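PDB 2ORY: lipase from Photobacterium sp. M37, which catalyses the hydrolysis of triacylglycerols as a cold-adapted lipase with an alpha/beta hydrolase fold. Local coordinates for residues M9-T21 and E84-S96. Numbering follows the deposited sequence.
Sequences MLAFSYMSYYGIT and EYVIAIRGTNPVS
The aliphatic part of R90 lies obliquely against the ring of Y17, with CG of R90 3.4 Å from CE2 of Y17. The arginine chain leaves strand 84-90 extended, CG anti to the backbone N (chi1 179°), then bends about CG-CD (chi3 85°). The guanidinium is thereby carried past the tyrosine ring toward Y18 and I20, although the two planes stay only 11° apart. CD1 of I20 lies over one guanidinium face, 4.0 Å above its plane and toward the rim, while the carbonyl O of Y18 sits at its edge, 3.3 Å from NH1 of R90. Beyond the arginine, P94 gives Y17 an off-centre CH-pi contact, CG 4.2 Å from the ring centroid, and I20 crosses N93 at about a right angle, its CG2 3.4 Å from CG of the amide. Farther back along the strand, M9 and F12 of helix 5-15 pack on V86, which puts CG1 over one face of the F12 ring and meets the methyl CE of M9 tip to tip, tightly. A88 faces OG of S16, which donates a 2.8 Å hydrogen bond to O of F12, in the carbonyl plane on a lone pair; OH of Y74 also bonds that oxygen. Helix 5-15 crosses strand 84-90, the middle strand of the central sheet of the alpha/beta hydrolase fold, and the turns that follow pack on the end of that strand and the loop 91-94. A water links OH of Y17 to N of G91. The same hydroxyl bonds ND1 of H173, next to S174 of the probable nucleophile elbow, so the contact combines apolar helix-strand packing with polar links that would fix Y17 beside the likely catalytic serine.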
loop_
_atom_site.group_PDB
_atom_site.type_symbol
_atom_site.label_atom_id
_atom_site.label_comp_id
_atom_site.label_asym_id
_atom_site.label_seq_id
_atom_site.Cartn_x
_atom_site.Cartn_y
_atom_site.Cartn_z
ATOM N N MET A 9 -11.715 3.601 0.821
ATOM C CA MET A 9 -10.525 2.766 0.728
ATOM C C MET A 9 -9.385 3.271 1.639
ATOM O O MET A 9 -8.538 2.492 2.070
ATOM C CB MET A 9 -10.049 2.696 -0.727
ATOM C CG MET A 9 -11.047 2.064 -1.703
ATOM S SD MET A 9 -11.747 0.472 -1.206
ATOM C CE MET A 9 -10.480 -0.565 -1.537
ATOM N N LEU A 10 -9.349 4.572 1.914
ATOM C CA LEU A 10 -8.327 5.130 2.805
ATOM C C LEU A 10 -8.597 4.553 4.187
ATOM O O LEU A 10 -7.676 4.210 4.923
ATOM C CB LEU A 10 -8.434 6.656 2.882
ATOM C CG LEU A 10 -7.395 7.297 3.813
ATOM C CD1 LEU A 10 -6.009 7.117 3.174
ATOM C CD2 LEU A 10 -7.691 8.774 4.039
ATOM N N ALA A 11 -9.883 4.456 4.524
ATOM C CA ALA A 11 -10.314 3.908 5.803
ATOM C C ALA A 11 -9.906 2.445 5.948
ATOM O O ALA A 11 -9.488 2.010 7.018
ATOM C CB ALA A 11 -11.841 4.050 5.944
ATOM N N PHE A 12 -10.047 1.674 4.878
ATOM C CA PHE A 12 -9.674 0.266 4.925
ATOM C C PHE A 12 -8.162 0.121 4.957
ATOM O O PHE A 12 -7.632 -0.768 5.616
ATOM C CB PHE A 12 -10.217 -0.480 3.709
ATOM C CG PHE A 12 -11.689 -0.760 3.779
ATOM C CD1 PHE A 12 -12.561 -0.235 2.822
ATOM C CD2 PHE A 12 -12.199 -1.581 4.781
ATOM C CE1 PHE A 12 -13.916 -0.528 2.862
ATOM C CE2 PHE A 12 -13.552 -1.877 4.832
ATOM C CZ PHE A 12 -14.416 -1.352 3.868
ATOM N N SER A 13 -7.472 1.001 4.240
ATOM C CA SER A 13 -6.023 0.951 4.204
ATOM C C SER A 13 -5.472 1.238 5.589
ATOM O O SER A 13 -4.506 0.604 6.018
ATOM C CB SER A 13 -5.463 1.968 3.210
ATOM O OG SER A 13 -5.643 1.531 1.872
ATOM N N TYR A 14 -6.090 2.181 6.296
ATOM C CA TYR A 14 -5.616 2.536 7.637
ATOM C C TYR A 14 -6.025 1.569 8.735
ATOM O O TYR A 14 -5.292 1.390 9.715
ATOM C CB TYR A 14 -6.019 3.969 8.003
ATOM C CG TYR A 14 -5.001 4.983 7.499
ATOM C CD1 TYR A 14 -4.678 5.051 6.140
ATOM C CD2 TYR A 14 -4.329 5.839 8.378
ATOM C CE1 TYR A 14 -3.711 5.937 5.662
ATOM C CE2 TYR A 14 -3.352 6.746 7.911
ATOM C CZ TYR A 14 -3.048 6.784 6.547
ATOM O OH TYR A 14 -2.088 7.649 6.050
ATOM N N MET A 15 -7.171 0.924 8.562
ATOM C CA MET A 15 -7.635 -0.062 9.533
ATOM C C MET A 15 -6.659 -1.244 9.506
ATOM O O MET A 15 -6.557 -1.994 10.472
ATOM C CB MET A 15 -9.044 -0.541 9.165
ATOM C CG MET A 15 -9.702 -1.429 10.228
ATOM S SD MET A 15 -11.398 -1.900 9.782
ATOM C CE MET A 15 -11.102 -3.246 8.692
ATOM N N SER A 16 -5.952 -1.395 8.385
ATOM C CA SER A 16 -4.965 -2.454 8.204
ATOM C C SER A 16 -3.835 -2.346 9.214
ATOM O O SER A 16 -3.204 -3.343 9.569
ATOM C CB SER A 16 -4.346 -2.359 6.815
ATOM O OG SER A 16 -5.346 -2.346 5.828
ATOM N N TYR A 17 -3.579 -1.127 9.660
ATOM C CA TYR A 17 -2.498 -0.861 10.589
ATOM C C TYR A 17 -2.717 -1.208 12.069
ATOM O O TYR A 17 -1.801 -1.052 12.879
ATOM C CB TYR A 17 -2.065 0.605 10.447
ATOM C CG TYR A 17 -1.269 0.861 9.178
ATOM C CD1 TYR A 17 -1.655 1.845 8.268
ATOM C CD2 TYR A 17 -0.134 0.098 8.881
ATOM C CE1 TYR A 17 -0.937 2.066 7.094
ATOM C CE2 TYR A 17 0.594 0.313 7.709
ATOM C CZ TYR A 17 0.185 1.297 6.823
ATOM O OH TYR A 17 0.909 1.515 5.675
ATOM N N TYR A 18 -3.901 -1.683 12.434
ATOM C CA TYR A 18 -4.124 -2.026 13.827
ATOM C C TYR A 18 -3.093 -3.047 14.249
ATOM O O TYR A 18 -2.822 -3.990 13.515
ATOM C CB TYR A 18 -5.526 -2.585 14.036
ATOM C CG TYR A 18 -6.533 -1.530 14.420
ATOM C CD1 TYR A 18 -7.684 -1.332 13.661
ATOM C CD2 TYR A 18 -6.348 -0.745 15.555
ATOM C CE1 TYR A 18 -8.627 -0.386 14.021
ATOM C CE2 TYR A 18 -7.286 0.208 15.928
ATOM C CZ TYR A 18 -8.424 0.379 15.158
ATOM O OH TYR A 18 -9.377 1.304 15.520
ATOM N N GLY A 19 -2.506 -2.847 15.423
ATOM C CA GLY A 19 -1.504 -3.778 15.902
ATOM C C GLY A 19 -0.152 -3.687 15.203
ATOM O O GLY A 19 0.588 -4.676 15.133
ATOM N N ILE A 20 0.188 -2.508 14.693
ATOM C CA ILE A 20 1.461 -2.338 14.006
ATOM C C ILE A 20 2.641 -2.396 14.976
ATOM O O ILE A 20 3.750 -2.767 14.593
ATOM C CB ILE A 20 1.486 -1.004 13.198
ATOM C CG1 ILE A 20 1.573 -1.308 11.705
ATOM C CG2 ILE A 20 2.663 -0.142 13.602
ATOM C CD1 ILE A 20 2.729 -2.158 11.332
ATOM N N THR A 21 2.397 -2.046 16.231
ATOM C CA THR A 21 3.451 -2.063 17.244
ATOM C C THR A 21 3.157 -3.069 18.363
ATOM O O THR A 21 3.577 -2.891 19.509
ATOM C CB THR A 21 3.628 -0.665 17.857
ATOM O OG1 THR A 21 2.340 -0.131 18.194
ATOM C CG2 THR A 21 4.324 0.273 16.869
ATOM N N GLU A 84 -19.059 -8.190 -3.912
ATOM C CA GLU A 84 -18.495 -6.845 -3.715
ATOM C C GLU A 84 -17.418 -6.988 -2.631
ATOM O O GLU A 84 -17.718 -7.059 -1.439
ATOM C CB GLU A 84 -19.593 -5.867 -3.258
ATOM C CG GLU A 84 -19.547 -4.432 -3.849
ATOM C CD GLU A 84 -18.606 -3.477 -3.110
ATOM O OE1 GLU A 84 -17.391 -3.760 -3.046
ATOM O OE2 GLU A 84 -19.079 -2.434 -2.601
ATOM N N TYR A 85 -16.162 -7.033 -3.046
ATOM C CA TYR A 85 -15.085 -7.203 -2.086
ATOM C C TYR A 85 -13.988 -6.149 -2.080
ATOM O O TYR A 85 -13.710 -5.498 -3.095
ATOM C CB TYR A 85 -14.404 -8.555 -2.308
ATOM C CG TYR A 85 -15.347 -9.736 -2.353
ATOM C CD1 TYR A 85 -16.058 -10.050 -3.515
ATOM C CD2 TYR A 85 -15.532 -10.541 -1.229
ATOM C CE1 TYR A 85 -16.928 -11.141 -3.550
ATOM C CE2 TYR A 85 -16.404 -11.631 -1.256
ATOM C CZ TYR A 85 -17.097 -11.926 -2.418
ATOM O OH TYR A 85 -17.960 -13.006 -2.438
ATOM N N VAL A 86 -13.358 -6.007 -0.917
ATOM C CA VAL A 86 -12.207 -5.118 -0.760
ATOM C C VAL A 86 -11.027 -5.968 -0.273
ATOM O O VAL A 86 -11.152 -6.672 0.717
ATOM C CB VAL A 86 -12.437 -4.005 0.307
ATOM C CG1 VAL A 86 -11.150 -3.221 0.522
ATOM C CG2 VAL A 86 -13.524 -3.060 -0.134
ATOM N N ILE A 87 -9.901 -5.941 -0.981
ATOM C CA ILE A 87 -8.705 -6.650 -0.515
ATOM C C ILE A 87 -7.764 -5.527 -0.012
ATOM O O ILE A 87 -7.340 -4.676 -0.794
ATOM C CB ILE A 87 -8.000 -7.395 -1.650
ATOM C CG1 ILE A 87 -8.890 -8.503 -2.206
ATOM C CG2 ILE A 87 -6.670 -7.926 -1.152
ATOM C CD1 ILE A 87 -8.243 -9.231 -3.390
ATOM N N ALA A 88 -7.463 -5.505 1.283
ATOM C CA ALA A 88 -6.598 -4.460 1.837
ATOM C C ALA A 88 -5.242 -5.060 2.224
ATOM O O ALA A 88 -5.170 -6.169 2.760
ATOM C CB ALA A 88 -7.273 -3.800 3.051
ATOM N N ILE A 89 -4.171 -4.321 1.941
ATOM C CA ILE A 89 -2.820 -4.799 2.193
ATOM C C ILE A 89 -2.000 -3.822 3.018
ATOM O O ILE A 89 -2.063 -2.609 2.825
ATOM C CB ILE A 89 -2.117 -5.093 0.833
ATOM C CG1 ILE A 89 -2.817 -6.300 0.169
ATOM C CG2 ILE A 89 -0.597 -5.312 1.024
ATOM C CD1 ILE A 89 -2.483 -6.525 -1.282
ATOM N N ARG A 90 -1.216 -4.373 3.935
ATOM C CA ARG A 90 -0.365 -3.590 4.830
ATOM C C ARG A 90 1.042 -4.166 4.761
ATOM O O ARG A 90 1.209 -5.365 4.531
ATOM C CB ARG A 90 -0.886 -3.735 6.270
ATOM C CG ARG A 90 -0.096 -3.008 7.335
ATOM C CD ARG A 90 -0.442 -3.487 8.742
ATOM N NE ARG A 90 0.328 -4.668 9.104
ATOM C CZ ARG A 90 0.217 -5.307 10.261
ATOM N NH1 ARG A 90 -0.637 -4.878 11.180
ATOM N NH2 ARG A 90 0.945 -6.386 10.493
ATOM N N GLY A 91 2.036 -3.300 4.952
ATOM C CA GLY A 91 3.431 -3.702 4.983
ATOM C C GLY A 91 3.905 -3.427 6.407
ATOM O O GLY A 91 3.128 -3.583 7.340
ATOM N N THR A 92 5.151 -2.987 6.580
ATOM C CA THR A 92 5.721 -2.687 7.900
ATOM C C THR A 92 5.257 -1.330 8.427
ATOM O O THR A 92 4.693 -0.534 7.682
ATOM C CB THR A 92 7.235 -2.632 7.800
ATOM O OG1 THR A 92 7.663 -3.702 6.969
ATOM C CG2 THR A 92 7.886 -2.796 9.130
ATOM N N ASN A 93 5.490 -1.080 9.712
ATOM C CA ASN A 93 5.131 0.193 10.324
ATOM C C ASN A 93 5.731 1.253 9.417
ATOM O O ASN A 93 6.957 1.394 9.326
ATOM C CB ASN A 93 5.747 0.297 11.706
ATOM C CG ASN A 93 5.321 1.543 12.434
ATOM O OD1 ASN A 93 4.690 2.437 11.859
ATOM N ND2 ASN A 93 5.670 1.619 13.717
ATOM N N PRO A 94 4.868 2.043 8.765
ATOM C CA PRO A 94 5.275 3.096 7.833
ATOM C C PRO A 94 6.010 4.346 8.314
ATOM O O PRO A 94 6.567 5.063 7.477
ATOM C CB PRO A 94 3.960 3.447 7.140
ATOM C CG PRO A 94 2.973 3.360 8.282
ATOM C CD PRO A 94 3.411 2.097 9.023
ATOM N N VAL A 95 6.043 4.615 9.621
ATOM C CA VAL A 95 6.681 5.855 10.090
ATOM C C VAL A 95 8.185 5.914 9.936
ATOM O O VAL A 95 8.744 6.985 9.717
ATOM C CB VAL A 95 6.343 6.165 11.572
ATOM C CG1 VAL A 95 4.829 6.123 11.783
ATOM C CG2 VAL A 95 7.045 5.168 12.503
ATOM N N SER A 96 8.830 4.760 10.033
ATOM C CA SER A 96 10.280 4.671 9.936
ATOM C C SER A 96 10.767 4.594 8.501
ATOM O O SER A 96 11.557 3.717 8.151
ATOM C CB SER A 96 10.753 3.440 10.703
ATOM O OG SER A 96 10.370 3.541 12.057
HETATM O O HOH W 1 -2.619 -0.463 4.002
HETATM O O HOH W 2 2.366 -0.741 4.507
#